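Local coordinates for protein toxin RelG (Mycobacterium tuberculosis, PDB 3G5O) that acts as the RNA-cleaving toxin of a type II toxin-antitoxin pair, preferentially cutting at the 3' end of purine ribonucleotides, and is neutralised by its cognate antitoxin, at residues T25-R28 and D29-L33. Sequence-based numbering, arbitrary orientation.
Sequences TARR and DLHKL
His31 CD2 lies over one face of the Arg27 guanidinium, 3.6 Å from CZ, while Arg27 NH2 comes in at the edge of the imidazole, near its plane. The two side chains run side by side in the same direction, their flat groups inclined at 52°. NH2 approaches His31 NE2 to 3.0 Å, but the angle is too poor for a hydrogen bond; both nitrogens turn to Glu92 of the antitoxin chain, which forms a salt bridge with the arginine and a weak hydrogen bond with the histidine. Arginine is long enough to reach alongside a residue one turn later: its CG stands anti to the backbone N (chi1 -167°), and a bend at chi3 turns the head. The guanidinium of Arg28 has Thr25 CA over one face and pairs with Glu73 of the antitoxin chain. These side chains project from helix 24-30, the short first helix of this RelE-family toxin, which packs beside helix 35-51 and strand 87-95. Its i to i+4 bonds include Leu30 N to Ala26 O at 2.9 Å. Small Ala26 fits against Ile90 of the strand, and Leu30 supplies a branched apolar end for Val41. Buried Asp29 is gripped on both oxygens: OD2 by a salt bridge from Arg92 and a hydrogen bond from Val93 N, both on strand 87-95 of the toxin itself, OD1 by Lys32 NZ at 2.9 Å, which arrives from above the carboxylate plane. A water donates to Asp29 OD1 and Thr25 O, 2.7 Å from each. Lysine suits this exposed turn, since its bent chain carries NZ back to the carboxylate, where the surrounding positive charges probably stabilise the ionised form.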
loop_
_atom_site.group_PDB
_atom_site.type_symbol
_atom_site.label_atom_id
_atom_site.label_comp_id
_atom_site.label_asym_id
_atom_site.label_seq_id
_atom_site.Cartn_x
_atom_site.Cartn_y
_atom_site.Cartn_z
ATOM N N THR C 25 21.365 5.151 -7.064
ATOM C CA THR C 25 20.636 4.114 -6.274
ATOM C C THR C 25 20.312 2.936 -7.164
ATOM O O THR C 25 20.477 1.776 -6.755
ATOM C CB THR C 25 19.239 4.509 -5.680
ATOM O OG1 THR C 25 18.501 5.282 -6.621
ATOM C CG2 THR C 25 19.327 5.211 -4.324
ATOM N N ALA C 26 19.839 3.210 -8.372
ATOM C CA ALA C 26 19.465 2.154 -9.319
ATOM C C ALA C 26 20.702 1.401 -9.811
ATOM O O ALA C 26 20.672 0.196 -10.005
ATOM C CB ALA C 26 18.726 2.751 -10.491
ATOM N N ARG C 27 21.774 2.128 -10.044
ATOM C CA ARG C 27 23.038 1.512 -10.443
ATOM C C ARG C 27 23.526 0.515 -9.399
ATOM O O ARG C 27 23.940 -0.596 -9.741
ATOM C CB ARG C 27 24.100 2.608 -10.742
ATOM C CG ARG C 27 25.320 2.056 -11.449
ATOM C CD ARG C 27 26.567 2.946 -11.282
ATOM N NE ARG C 27 27.723 2.046 -11.149
ATOM C CZ ARG C 27 28.114 1.478 -10.013
ATOM N NH1 ARG C 27 27.496 1.735 -8.854
ATOM N NH2 ARG C 27 29.140 0.640 -10.032
ATOM N N ARG C 28 23.460 0.879 -8.123
ATOM C CA ARG C 28 23.806 -0.057 -7.050
ATOM C C ARG C 28 22.954 -1.312 -7.083
ATOM O O ARG C 28 23.470 -2.424 -6.861
ATOM C CB ARG C 28 23.702 0.594 -5.670
ATOM C CG ARG C 28 24.909 1.525 -5.393
ATOM C CD ARG C 28 25.070 1.838 -3.883
ATOM N NE ARG C 28 23.832 2.193 -3.197
ATOM C CZ ARG C 28 23.321 3.424 -3.154
ATOM N NH1 ARG C 28 23.927 4.430 -3.769
ATOM N NH2 ARG C 28 22.191 3.651 -2.504
ATOM N N ASP C 29 21.661 -1.141 -7.364
ATOM C CA ASP C 29 20.750 -2.281 -7.564
ATOM C C ASP C 29 21.181 -3.191 -8.723
ATOM O O ASP C 29 21.136 -4.423 -8.609
ATOM C CB ASP C 29 19.330 -1.772 -7.842
ATOM C CG ASP C 29 18.623 -1.283 -6.610
ATOM O OD1 ASP C 29 19.029 -1.571 -5.441
ATOM O OD2 ASP C 29 17.621 -0.601 -6.824
ATOM N N LEU C 30 21.583 -2.595 -9.848
ATOM C CA LEU C 30 22.070 -3.389 -11.002
ATOM C C LEU C 30 23.199 -4.317 -10.590
ATOM O O LEU C 30 23.233 -5.489 -10.982
ATOM C CB LEU C 30 22.592 -2.498 -12.149
ATOM C CG LEU C 30 21.574 -1.862 -13.054
ATOM C CD1 LEU C 30 22.333 -1.057 -14.136
ATOM C CD2 LEU C 30 20.615 -2.883 -13.744
ATOM N N HIS C 31 24.106 -3.791 -9.768
ATOM C CA HIS C 31 25.193 -4.604 -9.210
ATOM C C HIS C 31 24.788 -5.840 -8.425
ATOM O O HIS C 31 25.584 -6.765 -8.295
ATOM C CB HIS C 31 26.192 -3.753 -8.410
ATOM C CG HIS C 31 27.356 -3.311 -9.235
ATOM N ND1 HIS C 31 28.317 -4.194 -9.688
ATOM C CD2 HIS C 31 27.689 -2.103 -9.742
ATOM C CE1 HIS C 31 29.201 -3.546 -10.423
ATOM N NE2 HIS C 31 28.840 -2.276 -10.476
ATOM N N LYS C 32 23.570 -5.877 -7.907
ATOM C CA LYS C 32 23.125 -7.045 -7.179
ATOM C C LYS C 32 22.720 -8.201 -8.088
ATOM O O LYS C 32 22.460 -9.298 -7.587
ATOM C CB LYS C 32 21.922 -6.709 -6.280
ATOM C CG LYS C 32 22.190 -5.599 -5.273
ATOM C CD LYS C 32 21.059 -5.466 -4.229
ATOM C CE LYS C 32 19.827 -4.800 -4.796
ATOM N NZ LYS C 32 19.203 -3.909 -3.767
ATOM N N LEU C 33 22.582 -7.945 -9.390
ATOM C CA LEU C 33 22.000 -8.935 -10.298
ATOM C C LEU C 33 23.067 -9.816 -10.955
ATOM O O LEU C 33 24.136 -9.324 -11.322
ATOM C CB LEU C 33 21.220 -8.240 -11.414
ATOM C CG LEU C 33 20.115 -7.297 -10.954
ATOM C CD1 LEU C 33 19.472 -6.527 -12.136
ATOM C CD2 LEU C 33 19.109 -8.121 -10.147
HETATM O O HOH W 1 19.856 0.747 -4.296
#